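PDB 3EW1: rhizavidin from Rhizobium etli, which binds biotin with high affinity as a dimer, a member of the avidin family. Local coordinates for residues S101-Y106 against P112-G117; G39-R44 against G117-Q122; S25-Q30 against Y55-R60. All blocks are in the same frame, centred on the assembly; numbering follows the deposited sequence.

Contact 1. Residues S101-Y106 against P112-G117; sequences SWNLAY and PAIEQG
The amide N of Glu115 gives its hydrogen to Leu104 O over 2.7 Å at an angle of 163°, the shortest polar bond between 101-106 and 112-117, and the same oxygen also takes a CA-H...O contact from Ile114 CA. Leu104 N answers with a bond to Glu115 O. Such reciprocal pairs recur at Trp102 with Gly117 and at Tyr106 with Ala113; the non-hydrogen-bonded pairs Asn103-Gln116 and Ala105-Ile114 lie between them, making the ladder of an antiparallel beta hairpin, the last two strands of the avidin barrel. On the face of Trp102, Leu104 and Tyr106, the indole leans over the opposite strand. With CG set between its own backbone N and carbonyl carbon (chi1 54°), Trp102 brings its six-membered ring over Gly117, whose CA lies 3.7 Å from the ring centroid in a CH-pi contact. The ring lies where a CB on Gly117 would point, CZ2 filling that position. From its five-membered ring the indole makes a weak hydrogen bond, NE1 to Asp119 OD1, an acid of the biotin site. Tyr106 lays CZ 4.0 Å from Ala113 CB, while a water joins its OH to Ile114 O. The other face is different: Gln116 NE2 reaches a lone pair of Asn103 OD1 over 3.2 Å, in a bond bent to 135°, the two side chains lying side by side and pointing the same way. Ala105 CB and Ile114 CD1 are pressed together at 3.5 Å. Asn103 and Gln116 each pack on their own counterpart, Asn103 and Gln116 of the second subunit. One face of the hairpin thus sets Trp102 and Tyr106 beside the biotin-binding Asp119 and Ser81, while the other turns the amides of Asn103 and Gln116, and Ala105, to the second subunit.

Contact 2. Residues G39-R44 against G117-Q122; sequences GQYVNR and GQDTFQ
Tyr41 and Phe121 reach toward each other across the interior of the avidin beta-barrel, from strands that are not neighbours in its sheet, and meet rim to rim. Their side chains cross at about a right angle. Tyr41 CE2 lies 3.9 Å from Phe121 CZ, and each of these atoms sits at the edge of the other ring, near its plane, so the pair is neither an offset stack nor a T-shaped one. A torsion explains the meeting: Tyr41 carries CG opposite its backbone N (chi1 -171°), which turns the ring inward, toward strand 111-124. Met27 touches both rings, and Trp85 meets that of Tyr41. An alanine in place of Tyr41 removes the phenol ring, and would probably leave the rim of Phe121 without its neighbour and the biotin site, to which Tyr41, Asn43 and Asp119 all belong, without one of its contacts. Asp119 approaches from the same strand as Phe121, its carboxylate turned only 13° from the plane of the tyrosine ring. Its polar partners lie outside the two segments: Gln22 NE2 bonds to OD1 and Trp85 NE1 to OD2, a grip that is likely to hold the carboxylate in its rotation. Toward the phenol there is mere proximity, with Asp119 OD2 3.9 Å from Tyr41 OH and no hydrogen bond between them.

Contact 3. Residues S25-Q30 against Y55-R60; sequences STMIIQ and YPLTGR
Leu57 meets Met27 and Ile29 through one methyl each, and these two apolar touches are all that passes between 25-30 and 55-60. The first is between thioether and methyl: Met27 SD lies 3.7 Å from Leu57 CD2. Met27 starts with CG between its backbone N and carbonyl carbon (chi1 68°) and is fully extended beyond, a shape that carries the sulfur well inward from its strand. The second is between methyls: Ile29 CG2 stands 4.0 Å from Leu57 CD1. Both side chains cross obliquely to the leucine, which sends CD2 to the methionine and CD1 to the isoleucine. The torsions of Leu57 are unusual, with chi1 at 123° and chi2 at 15°, and the placing of its individual methyls is therefore best read with caution. All this lies in the hydrophobic core of the eight-stranded antiparallel avidin barrel, where Phe68 touches both Met27 and Leu57, Val70 touches Leu57, and Trp19 lies against Met27 and Ile29. No hydrogen bond runs directly between the segments; strand 36-42 lies between them and bonds to both, its backbone pairing Val42 with Thr26 and Gln40 with Ile28 to one side and Tyr41 with Tyr55 and Gly39 with Leu57 to the other, while bonds from Ser25 OG to Arg44 N and between Thr26 OG1 and Arg44 NH1 tie the turn into strand 26-31 to the loop that follows 36-42. A last kind of bond leaves the subunit altogether: next to inward-facing Leu57, Thr58 OG1 is hydrogen-bonded to OG1 of Thr58 of the second subunit, and Pro56 packs on Arg60 of that chain.

All three contacts belong to one closed antiparallel sheet. Contact 1 zips neighbouring strands 95-108 and 111-124, whereas contact 2 crosses the barrel interior and contact 3 reaches over the one strand between its two; the centres of contacts 2 and 3 lie 8 Å apart, against 14 Å from contact 1 to contact 2 and 18 Å from contact 1 to contact 3. Along the chain contact 3 closes before contact 1 opens, contact 2 encloses contact 1, and contacts 2 and 3 interleave. Gly117 is common to contacts 1 and 2. This is consistent with a barrel that gathers biotin-binding residues from distant parts of the sequence, Tyr41 and Asp119 among them, while contacts 1 and 3 also touch the second subunit.

Contact 1. Residues S101-Y106 against P112-G117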
ATOM      1  N   SER B 101      -1.805  10.842  -4.504  1.00 18.66           N
ATOM      2  CA  SER B 101      -3.113  10.491  -5.144  1.00 19.30           C
ATOM      3  C   SER B 101      -3.579   9.269  -4.467  1.00 19.22           C
ATOM      4  O   SER B 101      -2.750   8.446  -4.084  1.00 19.95           O
ATOM      5  CB  SER B 101      -2.913  10.154  -6.617  1.00 18.58           C
ATOM      6  OG  SER B 101      -2.494  11.353  -7.296  1.00 23.14           O
ATOM      7  N   TRP B 102      -4.904   9.141  -4.338  1.00 18.59           N
ATOM      8  CA  TRP B 102      -5.497   7.938  -3.726  1.00 18.99           C
ATOM      9  C   TRP B 102      -6.620   7.408  -4.569  1.00 18.04           C
ATOM     10  O   TRP B 102      -7.267   8.126  -5.354  1.00 18.98           O
ATOM     11  CB  TRP B 102      -5.950   8.186  -2.284  1.00 21.31           C
ATOM     12  CG  TRP B 102      -6.898   9.359  -2.031  1.00 21.17           C
ATOM     13  CD1 TRP B 102      -6.579  10.605  -1.526  1.00 23.42           C
ATOM     14  CD2 TRP B 102      -8.331   9.363  -2.222  1.00 23.15           C
ATOM     15  NE1 TRP B 102      -7.718  11.377  -1.426  1.00 23.39           N
ATOM     16  CE2 TRP B 102      -8.802  10.645  -1.843  1.00 24.59           C
ATOM     17  CE3 TRP B 102      -9.246   8.429  -2.709  1.00 21.90           C
ATOM     18  CZ2 TRP B 102     -10.150  11.007  -1.927  1.00 24.69           C
ATOM     19  CZ3 TRP B 102     -10.601   8.789  -2.788  1.00 23.20           C
ATOM     20  CH2 TRP B 102     -11.037  10.062  -2.401  1.00 23.51           C
ATOM     21  N   ASN B 103      -6.812   6.094  -4.401  1.00 18.31           N
ATOM     22  CA  ASN B 103      -7.971   5.368  -4.879  1.00 18.66           C
ATOM     23  C   ASN B 103      -8.692   4.768  -3.682  1.00 18.23           C
ATOM     24  O   ASN B 103      -8.060   4.320  -2.747  1.00 19.84           O
ATOM     25  CB  ASN B 103      -7.548   4.265  -5.854  1.00 17.83           C
ATOM     26  CG  ASN B 103      -7.110   4.829  -7.204  1.00 18.71           C
ATOM     27  OD1 ASN B 103      -7.819   5.675  -7.796  1.00 22.91           O
ATOM     28  ND2 ASN B 103      -6.000   4.325  -7.737  1.00 18.72           N
ATOM     29  N   LEU B 104     -10.019   4.781  -3.742  1.00 19.70           N
ATOM     30  CA  LEU B 104     -10.863   4.171  -2.720  1.00 19.01           C
ATOM     31  C   LEU B 104     -11.743   3.161  -3.447  1.00 19.00           C
ATOM     32  O   LEU B 104     -12.516   3.536  -4.341  1.00 19.29           O
ATOM     33  CB  LEU B 104     -11.739   5.251  -2.041  1.00 19.10           C
ATOM     34  CG  LEU B 104     -12.940   4.880  -1.162  1.00 21.07           C
ATOM     35  CD1 LEU B 104     -12.490   4.036   0.017  1.00 22.62           C
ATOM     36  CD2 LEU B 104     -13.679   6.143  -0.683  1.00 21.27           C
ATOM     37  N   ALA B 105     -11.600   1.894  -3.068  1.00 18.84           N
ATOM     38  CA  ALA B 105     -12.451   0.824  -3.595  1.00 18.80           C
ATOM     39  C   ALA B 105     -13.555   0.536  -2.582  1.00 20.11           C
ATOM     40  O   ALA B 105     -13.292   0.320  -1.405  1.00 19.30           O
ATOM     41  CB  ALA B 105     -11.631  -0.455  -3.894  1.00 19.79           C
ATOM     42  N   TYR B 106     -14.783   0.506  -3.065  1.00 22.15           N
ATOM     43  CA  TYR B 106     -15.927   0.392  -2.164  1.00 23.28           C
ATOM     44  C   TYR B 106     -17.124  -0.246  -2.867  1.00 23.68           C
ATOM     45  O   TYR B 106     -17.103  -0.462  -4.081  1.00 22.42           O
ATOM     46  CB  TYR B 106     -16.281   1.791  -1.577  1.00 24.89           C
ATOM     47  CG  TYR B 106     -16.842   2.717  -2.605  1.00 26.96           C
ATOM     48  CD1 TYR B 106     -16.005   3.336  -3.538  1.00 27.96           C
ATOM     49  CD2 TYR B 106     -18.228   2.953  -2.680  1.00 29.50           C
ATOM     50  CE1 TYR B 106     -16.502   4.163  -4.522  1.00 30.81           C
ATOM     51  CE2 TYR B 106     -18.743   3.794  -3.663  1.00 31.62           C
ATOM     52  CZ  TYR B 106     -17.877   4.393  -4.578  1.00 30.68           C
ATOM     53  OH  TYR B 106     -18.354   5.224  -5.569  1.00 31.11           O
ATOM     54  N   PRO B 112     -19.073  -3.109  -6.890  1.00 30.10           N
ATOM     55  CA  PRO B 112     -17.802  -2.472  -6.506  1.00 29.29           C
ATOM     56  C   PRO B 112     -17.435  -1.332  -7.427  1.00 28.97           C
ATOM     57  O   PRO B 112     -17.718  -1.393  -8.628  1.00 29.64           O
ATOM     58  CB  PRO B 112     -16.771  -3.594  -6.651  1.00 29.87           C
ATOM     59  CG  PRO B 112     -17.529  -4.858  -6.669  1.00 30.42           C
ATOM     60  CD  PRO B 112     -18.911  -4.549  -7.182  1.00 30.43           C
ATOM     61  N   ALA B 113     -16.804  -0.297  -6.867  1.00 28.29           N
ATOM     62  CA  ALA B 113     -16.394   0.871  -7.652  1.00 27.37           C
ATOM     63  C   ALA B 113     -15.147   1.483  -7.054  1.00 27.40           C
ATOM     64  O   ALA B 113     -14.801   1.200  -5.916  1.00 25.92           O
ATOM     65  CB  ALA B 113     -17.495   1.914  -7.686  1.00 28.16           C
ATOM     66  N   ILE B 114     -14.484   2.318  -7.841  1.00 27.74           N
ATOM     67  CA  ILE B 114     -13.286   3.016  -7.379  1.00 28.39           C
ATOM     68  C   ILE B 114     -13.534   4.538  -7.437  1.00 28.79           C
ATOM     69  O   ILE B 114     -13.961   5.058  -8.464  1.00 30.20           O
ATOM     70  CB  ILE B 114     -12.049   2.654  -8.253  1.00 29.06           C
ATOM     71  CG1 ILE B 114     -11.884   1.140  -8.474  1.00 30.78           C
ATOM     72  CG2 ILE B 114     -10.774   3.349  -7.725  1.00 29.21           C
ATOM     73  CD1 ILE B 114     -11.889   0.252  -7.292  1.00 33.98           C
ATOM     74  N   GLU B 115     -13.273   5.247  -6.342  1.00 28.22           N
ATOM     75  CA  GLU B 115     -13.298   6.712  -6.313  1.00 28.04           C
ATOM     76  C   GLU B 115     -11.823   7.219  -6.266  1.00 27.01           C
ATOM     77  O   GLU B 115     -10.964   6.544  -5.742  1.00 25.63           O
ATOM     78  CB  GLU B 115     -14.084   7.172  -5.086  1.00 28.95           C
ATOM     79  CG  GLU B 115     -14.004   8.632  -4.738  1.00 34.15           C
ATOM     80  CD  GLU B 115     -15.128   9.455  -5.339  1.00 40.50           C
ATOM     81  OE1 GLU B 115     -15.491   9.226  -6.517  1.00 42.65           O
ATOM     82  OE2 GLU B 115     -15.643  10.345  -4.623  1.00 44.08           O
ATOM     83  N   GLN B 116     -11.539   8.390  -6.825  1.00 26.65           N
ATOM     84  CA  GLN B 116     -10.167   8.917  -6.858  1.00 27.39           C
ATOM     85  C   GLN B 116     -10.088  10.276  -6.239  1.00 26.36           C
ATOM     86  O   GLN B 116     -11.061  11.027  -6.264  1.00 27.38           O
ATOM     87  CB  GLN B 116      -9.685   9.048  -8.293  1.00 27.97           C
ATOM     88  CG  GLN B 116      -9.841   7.780  -9.117  1.00 33.08           C
ATOM     89  CD  GLN B 116      -9.107   7.877 -10.428  1.00 37.93           C
ATOM     90  OE1 GLN B 116      -9.211   8.883 -11.128  1.00 41.33           O
ATOM     91  NE2 GLN B 116      -8.341   6.846 -10.761  1.00 39.20           N
ATOM     92  N   GLY B 117      -8.913  10.600  -5.706  1.00 25.68           N
ATOM     93  CA  GLY B 117      -8.692  11.912  -5.089  1.00 25.34           C
ATOM     94  C   GLY B 117      -7.233  12.219  -4.824  1.00 24.73           C
ATOM     95  O   GLY B 117      -6.346  11.495  -5.243  1.00 23.85           O
TER
HETATM   96  O   HOH W   1     -16.708   6.184  -7.884  1.00 51.50           O

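Contact 2. Residues G39-R44 against G117-Q122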
ATOM      1  N   GLY B  39       1.894   1.669  10.390  1.00 17.93           N
ATOM      2  CA  GLY B  39       1.348   2.777  11.126  1.00 17.99           C
ATOM      3  C   GLY B  39      -0.113   2.663  11.358  1.00 17.97           C
ATOM      4  O   GLY B  39      -0.675   1.586  11.214  1.00 17.64           O
ATOM      5  N   GLN B  40      -0.735   3.780  11.675  1.00 17.33           N
ATOM      6  CA  GLN B  40      -2.135   3.837  12.053  1.00 18.21           C
ATOM      7  C   GLN B  40      -2.718   5.081  11.466  1.00 18.68           C
ATOM      8  O   GLN B  40      -2.083   6.121  11.504  1.00 18.45           O
ATOM      9  CB  GLN B  40      -2.312   3.829  13.580  1.00 19.27           C
ATOM     10  CG  GLN B  40      -1.861   2.543  14.258  1.00 18.36           C
ATOM     11  CD  GLN B  40      -2.773   1.362  13.977  1.00 21.04           C
ATOM     12  OE1 GLN B  40      -3.979   1.513  13.953  1.00 22.46           O
ATOM     13  NE2 GLN B  40      -2.188   0.164  13.852  1.00 22.71           N
ATOM     14  N   TYR B  41      -3.896   4.989  10.892  1.00 18.11           N
ATOM     15  CA  TYR B  41      -4.514   6.122  10.253  1.00 18.84           C
ATOM     16  C   TYR B  41      -5.829   6.440  10.971  1.00 18.86           C
ATOM     17  O   TYR B  41      -6.611   5.527  11.321  1.00 18.52           O
ATOM     18  CB  TYR B  41      -4.766   5.761   8.784  1.00 19.04           C
ATOM     19  CG  TYR B  41      -5.226   6.903   7.904  1.00 17.85           C
ATOM     20  CD1 TYR B  41      -6.546   7.343   7.917  1.00 15.64           C
ATOM     21  CD2 TYR B  41      -4.325   7.523   7.022  1.00 19.35           C
ATOM     22  CE1 TYR B  41      -6.953   8.424   7.076  1.00 18.90           C
ATOM     23  CE2 TYR B  41      -4.723   8.538   6.184  1.00 19.83           C
ATOM     24  CZ  TYR B  41      -6.029   8.984   6.220  1.00 20.48           C
ATOM     25  OH  TYR B  41      -6.396  10.012   5.385  1.00 21.61           O
ATOM     26  N   VAL B  42      -6.082   7.727  11.197  1.00 18.14           N
ATOM     27  CA  VAL B  42      -7.341   8.171  11.820  1.00 18.94           C
ATOM     28  C   VAL B  42      -8.028   9.117  10.844  1.00 19.38           C
ATOM     29  O   VAL B  42      -7.521  10.209  10.527  1.00 20.54           O
ATOM     30  CB  VAL B  42      -7.194   8.853  13.229  1.00 19.20           C
ATOM     31  CG1 VAL B  42      -8.581   9.165  13.790  1.00 22.06           C
ATOM     32  CG2 VAL B  42      -6.467   7.937  14.202  1.00 20.65           C
ATOM     33  N   ASN B  43      -9.163   8.678  10.331  1.00 20.56           N
ATOM     34  CA  ASN B  43      -9.940   9.411   9.376  1.00 20.26           C
ATOM     35  C   ASN B  43     -10.815  10.439  10.090  1.00 22.38           C
ATOM     36  O   ASN B  43     -11.453  10.123  11.094  1.00 20.59           O
ATOM     37  CB  ASN B  43     -10.794   8.429   8.575  1.00 19.73           C
ATOM     38  CG  ASN B  43     -11.776   9.105   7.689  1.00 20.81           C
ATOM     39  OD1 ASN B  43     -11.439  10.069   6.969  1.00 22.87           O
ATOM     40  ND2 ASN B  43     -13.015   8.610   7.693  1.00 23.25           N
ATOM     41  N   ARG B  44     -10.806  11.664   9.566  1.00 22.58           N
ATOM     42  CA  ARG B  44     -11.656  12.745  10.041  1.00 24.64           C
ATOM     43  C   ARG B  44     -12.307  13.498   8.877  1.00 25.55           C
ATOM     44  O   ARG B  44     -12.779  14.621   9.062  1.00 25.27           O
ATOM     45  CB  ARG B  44     -10.849  13.705  10.918  1.00 25.22           C
ATOM     46  CG  ARG B  44     -10.327  13.069  12.168  1.00 23.69           C
ATOM     47  CD  ARG B  44      -9.709  14.079  13.081  1.00 26.09           C
ATOM     48  NE  ARG B  44      -9.129  13.399  14.225  1.00 26.63           N
ATOM     49  CZ  ARG B  44      -7.911  12.864  14.229  1.00 26.19           C
ATOM     50  NH1 ARG B  44      -7.161  12.954  13.144  1.00 26.52           N
ATOM     51  NH2 ARG B  44      -7.449  12.250  15.318  1.00 26.98           N
ATOM     52  N   GLY B 117      -8.913  10.600  -5.706  1.00 25.68           N
ATOM     53  CA  GLY B 117      -8.692  11.912  -5.089  1.00 25.34           C
ATOM     54  C   GLY B 117      -7.233  12.219  -4.824  1.00 24.73           C
ATOM     55  O   GLY B 117      -6.346  11.495  -5.243  1.00 23.85           O
ATOM     56  N   GLN B 118      -7.001  13.313  -4.117  1.00 25.25           N
ATOM     57  CA  GLN B 118      -5.665  13.712  -3.741  1.00 25.33           C
ATOM     58  C   GLN B 118      -5.642  14.139  -2.294  1.00 24.62           C
ATOM     59  O   GLN B 118      -6.569  14.814  -1.824  1.00 25.49           O
ATOM     60  CB  GLN B 118      -5.212  14.902  -4.579  1.00 27.08           C
ATOM     61  CG  GLN B 118      -4.894  14.601  -6.023  1.00 32.38           C
ATOM     62  CD  GLN B 118      -5.498  15.660  -6.921  1.00 39.78           C
ATOM     63  OE1 GLN B 118      -4.822  16.598  -7.362  1.00 43.34           O
ATOM     64  NE2 GLN B 118      -6.804  15.544  -7.158  1.00 42.17           N
ATOM     65  N   ASP B 119      -4.561  13.790  -1.596  1.00 23.03           N
ATOM     66  CA  ASP B 119      -4.339  14.233  -0.218  1.00 21.85           C
ATOM     67  C   ASP B 119      -2.904  14.710  -0.132  1.00 22.05           C
ATOM     68  O   ASP B 119      -2.021  14.094  -0.715  1.00 20.67           O
ATOM     69  CB  ASP B 119      -4.434  13.076   0.779  1.00 21.57           C
ATOM     70  CG  ASP B 119      -5.832  12.718   1.161  1.00 22.71           C
ATOM     71  OD1 ASP B 119      -6.804  13.386   0.769  1.00 24.86           O
ATOM     72  OD2 ASP B 119      -5.965  11.706   1.879  1.00 21.36           O
ATOM     73  N   THR B 120      -2.679  15.779   0.634  1.00 20.97           N
ATOM     74  CA  THR B 120      -1.336  16.215   0.988  1.00 22.14           C
ATOM     75  C   THR B 120      -1.227  16.254   2.501  1.00 21.40           C
ATOM     76  O   THR B 120      -2.015  16.945   3.160  1.00 22.42           O
ATOM     77  CB  THR B 120      -1.026  17.620   0.392  1.00 22.56           C
ATOM     78  OG1 THR B 120      -1.035  17.509  -1.028  1.00 24.83           O
ATOM     79  CG2 THR B 120       0.366  18.161   0.857  1.00 23.31           C
ATOM     80  N   PHE B 121      -0.225  15.545   3.027  1.00 18.94           N
ATOM     81  CA  PHE B 121       0.010  15.391   4.452  1.00 19.25           C
ATOM     82  C   PHE B 121       1.139  16.308   4.899  1.00 20.25           C
ATOM     83  O   PHE B 121       2.199  16.245   4.307  1.00 21.67           O
ATOM     84  CB  PHE B 121       0.412  13.921   4.740  1.00 20.29           C
ATOM     85  CG  PHE B 121      -0.698  12.935   4.522  1.00 19.58           C
ATOM     86  CD1 PHE B 121      -0.944  12.380   3.249  1.00 15.94           C
ATOM     87  CD2 PHE B 121      -1.541  12.606   5.551  1.00 17.10           C
ATOM     88  CE1 PHE B 121      -1.993  11.442   3.037  1.00 17.60           C
ATOM     89  CE2 PHE B 121      -2.595  11.651   5.333  1.00 16.17           C
ATOM     90  CZ  PHE B 121      -2.808  11.135   4.072  1.00 18.13           C
ATOM     91  N   GLN B 122       0.920  17.076   5.976  1.00 20.48           N
ATOM     92  CA  GLN B 122       1.982  17.884   6.580  1.00 20.98           C
ATOM     93  C   GLN B 122       2.574  17.177   7.787  1.00 20.14           C
ATOM     94  O   GLN B 122       1.831  16.574   8.593  1.00 19.19           O
ATOM     95  CB  GLN B 122       1.414  19.228   7.070  1.00 21.19           C
ATOM     96  CG  GLN B 122       0.748  20.011   5.992  1.00 25.18           C
ATOM     97  CD  GLN B 122       1.660  20.373   4.838  1.00 28.51           C
ATOM     98  OE1 GLN B 122       2.823  20.734   5.028  1.00 32.00           O
ATOM     99  NE2 GLN B 122       1.132  20.286   3.630  1.00 31.89           N
TER

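Contact 3. Residues S25-Q30 against Y55-R60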
ATOM      1  N   SER B  25      -7.412  14.462   8.634  1.00 23.45           N
ATOM      2  CA  SER B  25      -7.054  13.088   8.930  1.00 22.71           C
ATOM      3  C   SER B  25      -5.594  13.038   9.347  1.00 22.39           C
ATOM      4  O   SER B  25      -4.791  13.876   8.913  1.00 22.49           O
ATOM      5  CB  SER B  25      -7.315  12.198   7.725  1.00 23.01           C
ATOM      6  OG  SER B  25      -8.706  12.180   7.449  1.00 24.17           O
ATOM      7  N   THR B  26      -5.271  12.111  10.246  1.00 21.59           N
ATOM      8  CA  THR B  26      -3.893  11.953  10.717  1.00 21.48           C
ATOM      9  C   THR B  26      -3.379  10.527  10.516  1.00 19.78           C
ATOM     10  O   THR B  26      -4.160   9.538  10.446  1.00 20.31           O
ATOM     11  CB  THR B  26      -3.762  12.343  12.205  1.00 21.57           C
ATOM     12  OG1 THR B  26      -4.729  11.601  12.971  1.00 24.71           O
ATOM     13  CG2 THR B  26      -3.974  13.848  12.397  1.00 23.25           C
ATOM     14  N   MET B  27      -2.072  10.410  10.360  1.00 19.66           N
ATOM     15  CA  MET B  27      -1.460   9.116  10.381  1.00 20.03           C
ATOM     16  C   MET B  27      -0.167   9.154  11.159  1.00 19.47           C
ATOM     17  O   MET B  27       0.505  10.199  11.213  1.00 18.30           O
ATOM     18  CB  MET B  27      -1.271   8.559   8.976  1.00 20.67           C
ATOM     19  CG  MET B  27      -0.255   9.301   8.142  1.00 20.01           C
ATOM     20  SD  MET B  27      -0.118   8.530   6.495  1.00 21.91           S
ATOM     21  CE  MET B  27       1.089   9.602   5.726  1.00 19.60           C
ATOM     22  N   ILE B  28       0.155   8.048  11.793  1.00 19.44           N
ATOM     23  CA  ILE B  28       1.360   7.901  12.525  1.00 20.14           C
ATOM     24  C   ILE B  28       2.086   6.789  11.855  1.00 21.33           C
ATOM     25  O   ILE B  28       1.541   5.689  11.800  1.00 21.15           O
ATOM     26  CB  ILE B  28       1.089   7.540  14.000  1.00 19.23           C
ATOM     27  CG1 ILE B  28       0.356   8.717  14.648  1.00 22.00           C
ATOM     28  CG2 ILE B  28       2.432   7.222  14.695  1.00 19.40           C
ATOM     29  CD1 ILE B  28      -0.077   8.572  16.132  1.00 21.66           C
ATOM     30  N   ILE B  29       3.295   7.032  11.364  1.00 19.67           N
ATOM     31  CA  ILE B  29       4.008   5.999  10.592  1.00 21.15           C
ATOM     32  C   ILE B  29       5.379   5.670  11.155  1.00 20.38           C
ATOM     33  O   ILE B  29       5.981   6.454  11.888  1.00 22.27           O
ATOM     34  CB  ILE B  29       4.120   6.300   9.060  1.00 21.30           C
ATOM     35  CG1 ILE B  29       5.058   7.484   8.770  1.00 21.78           C
ATOM     36  CG2 ILE B  29       2.724   6.464   8.449  1.00 21.38           C
ATOM     37  CD1 ILE B  29       5.162   7.809   7.283  1.00 22.51           C
ATOM     38  N   GLN B  30       5.826   4.462  10.841  1.00 20.08           N
ATOM     39  CA  GLN B  30       7.152   3.998  11.162  1.00 19.56           C
ATOM     40  C   GLN B  30       7.710   3.495   9.868  1.00 18.03           C
ATOM     41  O   GLN B  30       7.102   2.653   9.200  1.00 18.88           O
ATOM     42  CB  GLN B  30       7.150   2.842  12.180  1.00 19.55           C
ATOM     43  CG  GLN B  30       6.579   3.232  13.523  1.00 21.72           C
ATOM     44  CD  GLN B  30       5.056   3.080  13.565  1.00 27.13           C
ATOM     45  OE1 GLN B  30       4.500   2.137  12.987  1.00 31.93           O
ATOM     46  NE2 GLN B  30       4.386   3.968  14.277  1.00 29.59           N
ATOM     47  N   TYR B  55      -6.964   2.905  12.230  1.00 18.91           N
ATOM     48  CA  TYR B  55      -6.961   1.807  11.251  1.00 17.45           C
ATOM     49  C   TYR B  55      -5.524   1.489  10.862  1.00 17.82           C
ATOM     50  O   TYR B  55      -4.747   2.397  10.596  1.00 17.90           O
ATOM     51  CB  TYR B  55      -7.745   2.228  10.026  1.00 17.83           C
ATOM     52  CG  TYR B  55      -9.211   2.192  10.314  1.00 16.94           C
ATOM     53  CD1 TYR B  55      -9.848   3.302  10.859  1.00 18.73           C
ATOM     54  CD2 TYR B  55      -9.977   1.024  10.093  1.00 18.50           C
ATOM     55  CE1 TYR B  55     -11.213   3.285  11.181  1.00 17.12           C
ATOM     56  CE2 TYR B  55     -11.348   1.030  10.370  1.00 20.27           C
ATOM     57  CZ  TYR B  55     -11.952   2.162  10.931  1.00 19.21           C
ATOM     58  OH  TYR B  55     -13.280   2.248  11.276  1.00 20.91           O
ATOM     59  N   PRO B  56      -5.160   0.203  10.813  1.00 17.77           N
ATOM     60  CA  PRO B  56      -3.790  -0.164  10.423  1.00 16.62           C
ATOM     61  C   PRO B  56      -3.462   0.335   9.027  1.00 16.89           C
ATOM     62  O   PRO B  56      -4.297   0.357   8.110  1.00 16.79           O
ATOM     63  CB  PRO B  56      -3.833  -1.713  10.430  1.00 16.25           C
ATOM     64  CG  PRO B  56      -4.925  -2.030  11.463  1.00 20.01           C
ATOM     65  CD  PRO B  56      -5.978  -0.984  11.153  1.00 19.00           C
ATOM     66  N   LEU B  57      -2.218   0.762   8.877  1.00 16.76           N
ATOM     67  CA  LEU B  57      -1.699   1.134   7.590  1.00 18.39           C
ATOM     68  C   LEU B  57      -0.396   0.429   7.348  1.00 17.74           C
ATOM     69  O   LEU B  57       0.372   0.151   8.271  1.00 17.67           O
ATOM     70  CB  LEU B  57      -1.554   2.654   7.568  1.00 20.26           C
ATOM     71  CG  LEU B  57      -0.480   3.693   7.344  1.00 23.28           C
ATOM     72  CD1 LEU B  57       0.891   3.380   6.702  1.00 18.93           C
ATOM     73  CD2 LEU B  57      -1.137   4.951   6.771  1.00 22.08           C
ATOM     74  N   THR B  58      -0.157   0.111   6.090  1.00 17.60           N
ATOM     75  CA  THR B  58       1.091  -0.549   5.710  1.00 19.14           C
ATOM     76  C   THR B  58       1.529   0.001   4.364  1.00 18.39           C
ATOM     77  O   THR B  58       0.713   0.442   3.588  1.00 19.89           O
ATOM     78  CB  THR B  58       0.877  -2.058   5.669  1.00 20.22           C
ATOM     79  OG1 THR B  58       2.130  -2.726   5.516  1.00 26.87           O
ATOM     80  CG2 THR B  58      -0.067  -2.373   4.578  1.00 20.08           C
ATOM     81  N   GLY B  59       2.813  -0.031   4.057  1.00 16.69           N
ATOM     82  CA  GLY B  59       3.297   0.665   2.860  1.00 16.25           C
ATOM     83  C   GLY B  59       4.751   0.331   2.569  1.00 15.25           C
ATOM     84  O   GLY B  59       5.385  -0.466   3.311  1.00 14.58           O
ATOM     85  N   ARG B  60       5.301   0.980   1.535  1.00 16.19           N
ATOM     86  CA  ARG B  60       6.701   0.809   1.135  1.00 16.15           C
ATOM     87  C   ARG B  60       7.248   2.149   0.715  1.00 17.01           C
ATOM     88  O   ARG B  60       6.511   2.964   0.197  1.00 18.45           O
ATOM     89  CB  ARG B  60       6.852  -0.160  -0.050  1.00 14.35           C
ATOM     90  CG  ARG B  60       6.471  -1.662   0.258  1.00 15.38           C
ATOM     91  CD  ARG B  60       7.538  -2.430   1.068  1.00 18.16           C
ATOM     92  NE  ARG B  60       8.860  -2.338   0.431  1.00 17.51           N
ATOM     93  CZ  ARG B  60      10.049  -2.587   0.991  1.00 19.64           C
ATOM     94  NH1 ARG B  60      10.156  -3.013   2.247  1.00 19.64           N
ATOM     95  NH2 ARG B  60      11.155  -2.377   0.266  1.00 21.41           N
TER